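PDB 4RY8: periplasmic binding protein from Thermotoga lettingae TMO, which binds 5-methylthioribose in the cleft between its two lobes and probably delivers it to a sugar transporter. Local coordinates for residues K221-T233 / Q243-S255. Residues are numbered along the deposited sequence; the frame is centred on the assembly and turned at random.
With SR1 (5-S-methyl-5-thio-alpha-D-ribofuranose), chain G.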
loop_
_atom_site.group_PDB
_atom_site.type_symbol
_atom_site.label_atom_id
_atom_site.label_comp_id
_atom_site.label_asym_id
_atom_site.label_seq_id
_atom_site.Cartn_x
_atom_site.Cartn_y
_atom_site.Cartn_z
ATOM N N LYS C 221 27.374 12.480 12.611
ATOM C CA LYS C 221 27.209 11.181 11.940
ATOM C C LYS C 221 26.230 11.166 10.768
ATOM O O LYS C 221 25.634 10.109 10.426
ATOM C CB LYS C 221 26.742 10.168 12.941
ATOM C CG LYS C 221 27.681 9.977 14.095
ATOM C CD LYS C 221 27.347 8.709 14.855
ATOM C CE LYS C 221 28.318 8.506 16.005
ATOM N NZ LYS C 221 27.891 7.366 16.849
ATOM N N SER C 222 26.059 12.304 10.122
ATOM C CA SER C 222 25.091 12.367 9.039
ATOM C C SER C 222 25.326 11.338 7.932
ATOM O O SER C 222 24.373 10.920 7.278
ATOM C CB SER C 222 25.031 13.773 8.458
ATOM O OG SER C 222 24.328 14.633 9.340
ATOM N N ASP C 223 26.572 10.925 7.706
ATOM C CA ASP C 223 26.846 10.017 6.590
ATOM C C ASP C 223 26.792 8.540 6.962
ATOM O O ASP C 223 26.899 7.699 6.085
ATOM C CB ASP C 223 28.161 10.397 5.870
ATOM C CG ASP C 223 29.407 10.029 6.653
ATOM O OD1 ASP C 223 29.303 9.564 7.807
ATOM O OD2 ASP C 223 30.508 10.216 6.101
ATOM N N GLN C 224 26.630 8.229 8.251
ATOM C CA GLN C 224 26.462 6.856 8.731
ATOM C C GLN C 224 24.982 6.462 8.881
ATOM O O GLN C 224 24.668 5.320 9.233
ATOM C CB GLN C 224 27.124 6.687 10.096
ATOM C CG GLN C 224 28.595 7.086 10.142
ATOM C CD GLN C 224 29.175 7.008 11.547
ATOM O OE1 GLN C 224 28.708 6.231 12.389
ATOM N NE2 GLN C 224 30.197 7.820 11.813
ATOM N N PHE C 225 24.077 7.406 8.623
ATOM C CA PHE C 225 22.652 7.186 8.794
ATOM C C PHE C 225 21.814 7.663 7.623
ATOM O O PHE C 225 22.186 8.592 6.889
ATOM C CB PHE C 225 22.179 7.905 10.053
ATOM C CG PHE C 225 22.449 7.148 11.316
ATOM C CD1 PHE C 225 21.579 6.152 11.735
ATOM C CD2 PHE C 225 23.562 7.429 12.093
ATOM C CE1 PHE C 225 21.816 5.434 12.892
ATOM C CE2 PHE C 225 23.798 6.698 13.262
ATOM C CZ PHE C 225 22.940 5.706 13.649
ATOM N N LYS C 226 20.670 7.008 7.462
ATOM C CA LYS C 226 19.632 7.479 6.562
ATOM C C LYS C 226 18.326 7.420 7.327
ATOM O O LYS C 226 18.065 6.444 8.001
ATOM C CB LYS C 226 19.605 6.621 5.297
ATOM C CG LYS C 226 20.764 6.917 4.360
ATOM C CD LYS C 226 20.405 6.493 2.954
ATOM C CE LYS C 226 21.625 6.438 2.056
ATOM N NZ LYS C 226 21.192 6.098 0.669
ATOM N N VAL C 227 17.558 8.496 7.287
ATOM C CA VAL C 227 16.349 8.617 8.077
ATOM C C VAL C 227 15.128 8.664 7.189
ATOM O O VAL C 227 15.114 9.380 6.217
ATOM C CB VAL C 227 16.374 9.862 8.986
ATOM C CG1 VAL C 227 15.137 9.864 9.912
ATOM C CG2 VAL C 227 17.670 9.889 9.794
ATOM N N TYR C 228 14.138 7.849 7.541
ATOM C CA TYR C 228 12.860 7.709 6.846
ATOM C C TYR C 228 11.788 8.086 7.865
ATOM O O TYR C 228 11.819 7.599 9.003
ATOM C CB TYR C 228 12.671 6.250 6.346
ATOM C CG TYR C 228 13.781 5.872 5.355
ATOM C CD1 TYR C 228 15.068 5.547 5.805
ATOM C CD2 TYR C 228 13.578 5.913 3.981
ATOM C CE1 TYR C 228 16.092 5.242 4.925
ATOM C CE2 TYR C 228 14.615 5.614 3.105
ATOM C CZ TYR C 228 15.853 5.296 3.575
ATOM O OH TYR C 228 16.871 5.009 2.735
ATOM N N SER C 229 10.856 8.956 7.473
ATOM C CA SER C 229 9.789 9.380 8.375
ATOM C C SER C 229 8.406 9.402 7.718
ATOM O O SER C 229 8.212 9.030 6.567
ATOM C CB SER C 229 10.114 10.758 8.916
ATOM O OG SER C 229 10.009 11.677 7.811
ATOM N N VAL C 230 7.448 9.816 8.513
ATOM C CA VAL C 230 6.160 10.163 8.062
ATOM C C VAL C 230 5.951 11.653 8.344
ATOM O O VAL C 230 6.538 12.214 9.289
ATOM C CB VAL C 230 5.131 9.296 8.830
ATOM C CG1 VAL C 230 3.723 9.598 8.451
ATOM C CG2 VAL C 230 5.394 7.850 8.552
ATOM N N ASP C 231 5.018 12.238 7.597
ATOM C CA ASP C 231 4.564 13.620 7.731
ATOM C C ASP C 231 5.499 14.553 6.974
ATOM O O ASP C 231 6.663 14.266 6.776
ATOM C CB ASP C 231 4.359 14.137 9.170
ATOM C CG ASP C 231 3.442 13.243 9.983
ATOM O OD1 ASP C 231 2.390 12.846 9.448
ATOM O OD2 ASP C 231 3.783 12.925 11.158
ATOM N N VAL C 232 4.922 15.648 6.516
ATOM C CA VAL C 232 5.706 16.696 5.863
ATOM C C VAL C 232 5.125 18.050 6.300
ATOM O O VAL C 232 3.886 18.222 6.456
ATOM C CB VAL C 232 5.760 16.463 4.345
ATOM C CG1 VAL C 232 4.364 16.544 3.740
ATOM C CG2 VAL C 232 6.746 17.417 3.670
ATOM N N THR C 233 6.035 18.978 6.579
ATOM C CA THR C 233 5.699 20.373 6.872
ATOM C C THR C 233 6.832 21.213 6.281
ATOM O O THR C 233 7.829 20.665 5.804
ATOM C CB THR C 233 5.620 20.676 8.379
ATOM O OG1 THR C 233 6.922 20.536 8.955
ATOM C CG2 THR C 233 4.643 19.751 9.108
ATOM N N GLN C 243 22.372 20.741 3.725
ATOM C CA GLN C 243 23.551 20.026 3.288
ATOM C C GLN C 243 23.873 18.869 4.257
ATOM O O GLN C 243 23.786 19.004 5.485
ATOM C CB GLN C 243 24.740 21.003 3.177
ATOM C CG GLN C 243 25.843 20.536 2.242
ATOM C CD GLN C 243 27.223 21.041 2.644
ATOM O OE1 GLN C 243 27.362 21.960 3.459
ATOM N NE2 GLN C 243 28.254 20.430 2.074
ATOM N N ASN C 244 24.222 17.731 3.679
ATOM C CA ASN C 244 24.579 16.540 4.412
ATOM C C ASN C 244 23.443 15.992 5.271
ATOM O O ASN C 244 23.700 15.096 6.059
ATOM C CB ASN C 244 25.800 16.773 5.321
ATOM C CG ASN C 244 26.992 17.317 4.568
ATOM O OD1 ASN C 244 26.994 18.472 4.148
ATOM N ND2 ASN C 244 28.026 16.495 4.411
ATOM N N SER C 245 22.214 16.504 5.138
ATOM C CA SER C 245 21.092 15.940 5.915
ATOM C C SER C 245 21.023 14.425 5.750
ATOM O O SER C 245 21.079 13.918 4.649
ATOM C CB SER C 245 19.753 16.540 5.500
ATOM O OG SER C 245 18.701 15.953 6.273
ATOM N N PRO C 246 20.890 13.686 6.855
ATOM C CA PRO C 246 20.607 12.261 6.728
ATOM C C PRO C 246 19.118 11.971 6.452
ATOM O O PRO C 246 18.741 10.810 6.276
ATOM C CB PRO C 246 20.984 11.715 8.107
ATOM C CG PRO C 246 20.625 12.840 9.030
ATOM C CD PRO C 246 21.001 14.106 8.255
ATOM N N TRP C 247 18.279 13.007 6.407
ATOM C CA TRP C 247 16.838 12.796 6.246
ATOM C C TRP C 247 16.497 12.599 4.775
ATOM O O TRP C 247 16.431 13.577 4.014
ATOM C CB TRP C 247 16.079 13.967 6.847
ATOM C CG TRP C 247 14.597 13.689 7.158
ATOM C CD1 TRP C 247 13.829 12.656 6.723
ATOM C CD2 TRP C 247 13.747 14.532 7.920
ATOM N NE1 TRP C 247 12.542 12.781 7.216
ATOM C CE2 TRP C 247 12.477 13.922 7.970
ATOM C CE3 TRP C 247 13.950 15.724 8.621
ATOM C CZ2 TRP C 247 11.414 14.503 8.617
ATOM C CZ3 TRP C 247 12.882 16.271 9.324
ATOM C CH2 TRP C 247 11.641 15.672 9.306
ATOM N N VAL C 248 16.287 11.354 4.342
ATOM C CA VAL C 248 16.217 11.093 2.870
ATOM C C VAL C 248 14.818 10.985 2.234
ATOM O O VAL C 248 14.645 11.275 1.054
ATOM C CB VAL C 248 17.115 9.910 2.428
ATOM C CG1 VAL C 248 18.581 10.217 2.723
ATOM C CG2 VAL C 248 16.719 8.648 3.089
ATOM N N ALA C 249 13.823 10.613 3.020
ATOM C CA ALA C 249 12.466 10.512 2.543
ATOM C C ALA C 249 11.461 10.579 3.693
ATOM O O ALA C 249 11.766 10.193 4.836
ATOM C CB ALA C 249 12.271 9.210 1.772
ATOM N N THR C 250 10.284 11.105 3.361
ATOM C CA THR C 250 9.105 11.057 4.207
ATOM C C THR C 250 7.885 10.779 3.312
ATOM O O THR C 250 7.859 11.037 2.088
ATOM C CB THR C 250 8.920 12.390 5.027
ATOM O OG1 THR C 250 7.949 12.237 6.072
ATOM C CG2 THR C 250 8.480 13.541 4.139
ATOM N N VAL C 251 6.878 10.225 3.944
ATOM C CA VAL C 251 5.616 9.943 3.332
ATOM C C VAL C 251 4.541 10.707 4.096
ATOM O O VAL C 251 4.413 10.597 5.322
ATOM C CB VAL C 251 5.396 8.408 3.346
ATOM C CG1 VAL C 251 3.938 8.054 3.111
ATOM C CG2 VAL C 251 6.326 7.803 2.275
ATOM N N GLY C 252 3.752 11.488 3.380
ATOM C CA GLY C 252 2.688 12.233 4.058
ATOM C C GLY C 252 1.649 12.936 3.224
ATOM O O GLY C 252 1.551 12.719 2.011
ATOM N N THR C 253 0.879 13.790 3.910
ATOM C CA THR C 253 -0.248 14.540 3.343
ATOM C C THR C 253 -0.115 15.998 3.763
ATOM O O THR C 253 0.635 16.333 4.685
ATOM C CB THR C 253 -1.608 14.113 3.952
ATOM O OG1 THR C 253 -1.608 14.429 5.348
ATOM C CG2 THR C 253 -1.884 12.647 3.766
ATOM N N ASP C 254 -0.907 16.861 3.139
ATOM C CA ASP C 254 -1.022 18.243 3.604
ATOM C C ASP C 254 -1.981 18.305 4.808
ATOM O O ASP C 254 -3.178 18.298 4.596
ATOM C CB ASP C 254 -1.562 19.121 2.471
ATOM C CG ASP C 254 -1.609 20.587 2.841
ATOM O OD1 ASP C 254 -1.249 20.942 3.978
ATOM O OD2 ASP C 254 -2.004 21.382 1.969
ATOM N N SER C 255 -1.455 18.429 6.044
ATOM C CA SER C 255 -2.301 18.356 7.275
ATOM C C SER C 255 -3.339 19.476 7.320
ATOM O O SER C 255 -4.417 19.298 7.873
ATOM C CB SER C 255 -1.449 18.384 8.550
ATOM O OG SER C 255 -0.599 19.523 8.598
HETATM C CS SR1 G . 0.960 11.029 18.193
HETATM S S SR1 G . 0.100 10.441 16.752
HETATM C C5 SR1 G . 1.077 11.419 15.586
HETATM C C4 SR1 G . 0.619 11.189 14.148
HETATM O O4 SR1 G . -0.729 11.525 14.108
HETATM C C1 SR1 G . -1.054 12.268 12.917
HETATM O O1 SR1 G . -1.940 11.496 12.179
HETATM C C2 SR1 G . 0.215 12.527 12.120
HETATM O O2 SR1 G . 0.337 11.878 10.826
HETATM C C3 SR1 G . 1.284 12.058 13.087
HETATM O O3 SR1 G . 2.295 11.332 12.402
HETATM O O HOH W 1 1.274 12.938 7.051
HETATM O O HOH W 2 1.021 19.149 6.684
HETATM O O HOH W 3 1.892 15.928 7.216
#
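Ser229 and Trp247 meet directly and begin a chain of hydrogen bonds on the tightly packed face of two neighbouring strands. Trp247 NE1 donates to Ser229 OG at 2.8 Å, and the hydroxyl lies at the indole edge, in the ring plane. Ser229 OG donates a hydrogen bond to Thr250 OG1, which in turn donates to Asp231 O at a short 2.5 Å. Thr250 OG1 stands anti to the backbone N (chi1 -167°), between these two partners. The indole also packs on Met239 and Met240 of helix 234-240. An alanine in place of Trp247 would probably open a gap beneath that helix and leave Ser229 OG without its donor.

Strands 226-230 and 247-252 run parallel and belong to a beta-alpha-beta unit with helix 234-240 as the crossover. Their register slips at a beta bulge: Val227 O accepts from Val248 N, whereas Ser229 N donates to Ala249 O. Past the bulge, Asp231 N donates to Val251 O at 2.9 Å. Asp231 reaches the sugar, where OD1 accepts from O2 and OD2 from O3 of methylthioribose. Water 1 bridges Asp231 OD1 and Thr253 N.

On the other face, Val248 CG2 sits over one face of the Tyr228 ring, a CH-pi contact 3.9 Å from the centroid. Tyr228 OH is hydrogen-bonded to Asp132. Pro246 is buried against Ser222, whose OG lies 3.5 Å from Pro246 CD. Packing thins toward solvent at exposed Asn244 and Lys226, whose extended chain comes no nearer to Val248 than 4.2 Å, from CD to CG1.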